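Mosquitocidal toxin (Bacillus sphaericus, PDB 2CB4) probably transfers ADP-ribose from NAD to target proteins, this chain being the catalytic domain of the larger mosquitocidal toxin, which also carries ricin-B-type lectin repeats. Local coordinates at residues R128-N133 / P267-L272. The protein carries 1 engineered substitution. Numbering follows the deposited sequence.
Sequences RARYNN and PNNNLL
At the edge of the R130 guanidinium sits the side-chain amide of N269, its OD1 nearly in the guanidinium plane; the carbonyl oxygen of N268 approaches the same group obliquely. Both terminal nitrogens of R130 reach the one oxygen end-on. R130 NH2 makes the shorter and straighter bond to N269 OD1, at 2.7 Å with an N-H...O angle of 153°, while R130 NH1 lies 3.0 Å from that same OD1. The amide and guanidinium planes are 36° apart; NH1 lies in the carbonyl plane on a lone pair, NH2 above that plane. R130 NH1 also gives a weak bond to N268 O at 3.4 Å and another hydrogen bond to the backbone oxygen of T139. R130 runs straight at chi2 and bends at chi3 (85°), which turns its guanidinium toward N269.

Further along, N132 meets L271: N132 ND2 lies 3.5 Å from L271 methyl CD2, a van der Waals touch. The oxygen of that amide, OD1, turns back to its own loop and accepts from the backbone N of L136. On the other segment N268 OD1 takes the backbone N of N270 at 3.0 Å, an Asx turn, and bonds T139 OG1 as well.

The contact thus joins the end of strand 123-131, in the mixed sheet of the ADP-ribosyltransferase domain, to the loop after strand 264-265, with T139 bonded to both segments. Because N269 is neutral, R130 finds no counter-charge across this surface contact; its positive charge is probably eased by amide and carbonyl dipoles instead.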
ATOM      1  N   ARG A 128     -41.619  13.422  15.602  1.00 30.64           N
ATOM      2  CA  ARG A 128     -42.228  14.585  16.242  1.00 29.74           C
ATOM      3  C   ARG A 128     -42.422  14.442  17.723  1.00 31.16           C
ATOM      4  O   ARG A 128     -42.790  13.373  18.196  1.00 29.55           O
ATOM      5  CB  ARG A 128     -43.587  14.893  15.600  1.00 29.14           C
ATOM      6  CG  ARG A 128     -43.552  15.019  14.071  1.00 37.81           C
ATOM      7  CD  ARG A 128     -44.898  15.447  13.527  1.00 38.85           C
ATOM      8  NE  ARG A 128     -45.232  16.796  13.959  1.00 55.07           N
ATOM      9  CZ  ARG A 128     -46.466  17.251  14.161  1.00 71.86           C
ATOM     10  NH1 ARG A 128     -47.509  16.465  13.966  1.00 69.04           N
ATOM     11  NH2 ARG A 128     -46.655  18.505  14.562  1.00 48.33           N
ATOM     12  N   ALA A 129     -42.213  15.544  18.455  1.00 28.19           N
ATOM     13  CA  ALA A 129     -42.487  15.562  19.884  1.00 28.18           C
ATOM     14  C   ALA A 129     -44.046  15.424  19.979  1.00 34.45           C
ATOM     15  O   ALA A 129     -44.786  15.897  19.099  1.00 33.47           O
ATOM     16  CB  ALA A 129     -42.012  16.871  20.493  1.00 28.16           C
ATOM     17  N   ARG A 130     -44.535  14.742  21.009  1.00 32.75           N
ATOM     18  CA  ARG A 130     -45.965  14.516  21.160  1.00 32.70           C
ATOM     19  C   ARG A 130     -46.550  15.241  22.352  1.00 37.64           C
ATOM     20  O   ARG A 130     -45.952  15.292  23.429  1.00 36.81           O
ATOM     21  CB  ARG A 130     -46.256  13.034  21.293  1.00 31.14           C
ATOM     22  CG  ARG A 130     -46.016  12.240  20.052  1.00 33.14           C
ATOM     23  CD  ARG A 130     -46.205  10.781  20.405  1.00 39.07           C
ATOM     24  NE  ARG A 130     -47.608  10.413  20.321  1.00 39.10           N
ATOM     25  CZ  ARG A 130     -48.335   9.869  21.295  1.00 46.72           C
ATOM     26  NH1 ARG A 130     -47.834   9.569  22.484  1.00 31.46           N
ATOM     27  NH2 ARG A 130     -49.598   9.588  21.051  1.00 31.87           N
ATOM     28  N   TYR A 131     -47.743  15.796  22.149  1.00 35.77           N
ATOM     29  CA  TYR A 131     -48.422  16.563  23.196  1.00 35.17           C
ATOM     30  C   TYR A 131     -49.850  16.128  23.360  1.00 40.67           C
ATOM     31  O   TYR A 131     -50.463  15.644  22.415  1.00 39.57           O
ATOM     32  CB  TYR A 131     -48.361  18.060  22.835  1.00 34.28           C
ATOM     33  CG  TYR A 131     -46.942  18.565  22.834  1.00 33.35           C
ATOM     34  CD1 TYR A 131     -46.345  19.018  24.021  1.00 35.74           C
ATOM     35  CD2 TYR A 131     -46.161  18.491  21.693  1.00 32.70           C
ATOM     36  CE1 TYR A 131     -45.018  19.418  24.047  1.00 36.26           C
ATOM     37  CE2 TYR A 131     -44.819  18.902  21.705  1.00 33.35           C
ATOM     38  CZ  TYR A 131     -44.259  19.338  22.886  1.00 40.16           C
ATOM     39  OH  TYR A 131     -42.957  19.751  22.906  1.00 42.00           O
ATOM     40  N   ASN A 132     -50.385  16.283  24.565  1.00 40.24           N
ATOM     41  CA  ASN A 132     -51.805  15.958  24.773  1.00 41.03           C
ATOM     42  C   ASN A 132     -52.636  17.220  24.421  1.00 50.40           C
ATOM     43  O   ASN A 132     -52.105  18.216  23.892  1.00 49.32           O
ATOM     44  CB  ASN A 132     -52.113  15.409  26.182  1.00 32.48           C
ATOM     45  CG  ASN A 132     -51.951  16.428  27.254  1.00 48.91           C
ATOM     46  OD1 ASN A 132     -51.741  17.616  26.987  1.00 45.24           O
ATOM     47  ND2 ASN A 132     -51.969  15.967  28.499  1.00 40.90           N
ATOM     48  N   ASN A 133     -53.955  17.198  24.672  1.00 54.13           N
ATOM     49  CA  ASN A 133     -54.784  18.386  24.313  1.00 55.07           C
ATOM     50  C   ASN A 133     -54.522  19.661  25.125  1.00 55.67           C
ATOM     51  O   ASN A 133     -54.681  20.798  24.633  1.00 52.71           O
ATOM     52  CB  ASN A 133     -56.265  18.026  24.071  1.00 59.92           C
ATOM     53  CG  ASN A 133     -56.425  17.187  22.802  1.00102.68           C
ATOM     54  OD1 ASN A 133     -55.580  17.254  21.898  1.00100.07           O
ATOM     55  ND2 ASN A 133     -57.499  16.379  22.753  1.00 97.93           N
ATOM     56  N   PRO A 267     -45.017   3.843  23.052  1.00 32.89           N
ATOM     57  CA  PRO A 267     -45.407   2.926  24.124  1.00 32.57           C
ATOM     58  C   PRO A 267     -46.727   3.234  24.843  1.00 39.67           C
ATOM     59  O   PRO A 267     -47.407   2.323  25.322  1.00 39.78           O
ATOM     60  CB  PRO A 267     -44.213   2.982  25.099  1.00 32.88           C
ATOM     61  CG  PRO A 267     -43.535   4.261  24.811  1.00 36.20           C
ATOM     62  CD  PRO A 267     -43.813   4.632  23.393  1.00 31.89           C
ATOM     63  N   ASN A 268     -47.055   4.516  24.967  1.00 36.25           N
ATOM     64  CA  ASN A 268     -48.251   4.928  25.664  1.00 34.80           C
ATOM     65  C   ASN A 268     -48.431   6.424  25.452  1.00 40.35           C
ATOM     66  O   ASN A 268     -47.686   7.051  24.690  1.00 41.23           O
ATOM     67  CB  ASN A 268     -48.094   4.609  27.152  1.00 30.59           C
ATOM     68  CG  ASN A 268     -46.832   5.220  27.759  1.00 45.73           C
ATOM     69  OD1 ASN A 268     -46.634   6.434  27.726  1.00 37.46           O
ATOM     70  ND2 ASN A 268     -45.973   4.369  28.303  1.00 32.87           N
ATOM     71  N   ASN A 269     -49.424   6.999  26.118  1.00 37.24           N
ATOM     72  CA  ASN A 269     -49.703   8.427  26.007  1.00 36.63           C
ATOM     73  C   ASN A 269     -49.586   9.097  27.345  1.00 41.25           C
ATOM     74  O   ASN A 269     -50.223  10.116  27.596  1.00 42.47           O
ATOM     75  CB  ASN A 269     -51.104   8.667  25.485  1.00 32.59           C
ATOM     76  CG  ASN A 269     -51.302   8.147  24.086  1.00 52.70           C
ATOM     77  OD1 ASN A 269     -50.414   8.202  23.242  1.00 47.97           O
ATOM     78  ND2 ASN A 269     -52.495   7.683  23.819  1.00 47.59           N
ATOM     79  N   ASN A 270     -48.778   8.521  28.212  1.00 36.80           N
ATOM     80  CA  ASN A 270     -48.578   9.083  29.527  1.00 36.53           C
ATOM     81  C   ASN A 270     -47.794  10.371  29.465  1.00 42.70           C
ATOM     82  O   ASN A 270     -47.058  10.634  28.497  1.00 43.03           O
ATOM     83  CB  ASN A 270     -47.863   8.079  30.423  1.00 34.86           C
ATOM     84  CG  ASN A 270     -48.641   6.796  30.574  1.00 52.25           C
ATOM     85  OD1 ASN A 270     -49.836   6.733  30.254  1.00 50.74           O
ATOM     86  ND2 ASN A 270     -47.966   5.751  31.012  1.00 40.86           N
ATOM     87  N   LEU A 271     -47.954  11.183  30.501  1.00 40.09           N
ATOM     88  CA  LEU A 271     -47.246  12.432  30.568  1.00 40.42           C
ATOM     89  C   LEU A 271     -45.763  12.146  30.776  1.00 45.63           C
ATOM     90  O   LEU A 271     -45.368  11.281  31.580  1.00 45.32           O
ATOM     91  CB  LEU A 271     -47.785  13.305  31.701  1.00 40.45           C
ATOM     92  CG  LEU A 271     -49.204  13.887  31.565  1.00 44.63           C
ATOM     93  CD1 LEU A 271     -49.584  14.475  32.930  1.00 43.54           C
ATOM     94  CD2 LEU A 271     -49.290  14.961  30.473  1.00 44.77           C
ATOM     95  N   LEU A 272     -44.951  12.888  30.045  1.00 42.54           N
ATOM     96  CA  LEU A 272     -43.525  12.751  30.129  1.00 42.90           C
ATOM     97  C   LEU A 272     -43.082  13.709  31.201  1.00 51.07           C
ATOM     98  O   LEU A 272     -42.375  14.665  30.933  1.00 51.45           O
ATOM     99  CB  LEU A 272     -42.906  13.122  28.783  1.00 42.52           C
ATOM    100  CG  LEU A 272     -41.563  12.481  28.508  1.00 45.74           C
ATOM    101  CD1 LEU A 272     -41.660  10.947  28.530  1.00 44.63           C
ATOM    102  CD2 LEU A 272     -41.062  13.017  27.199  1.00 47.89           C
TER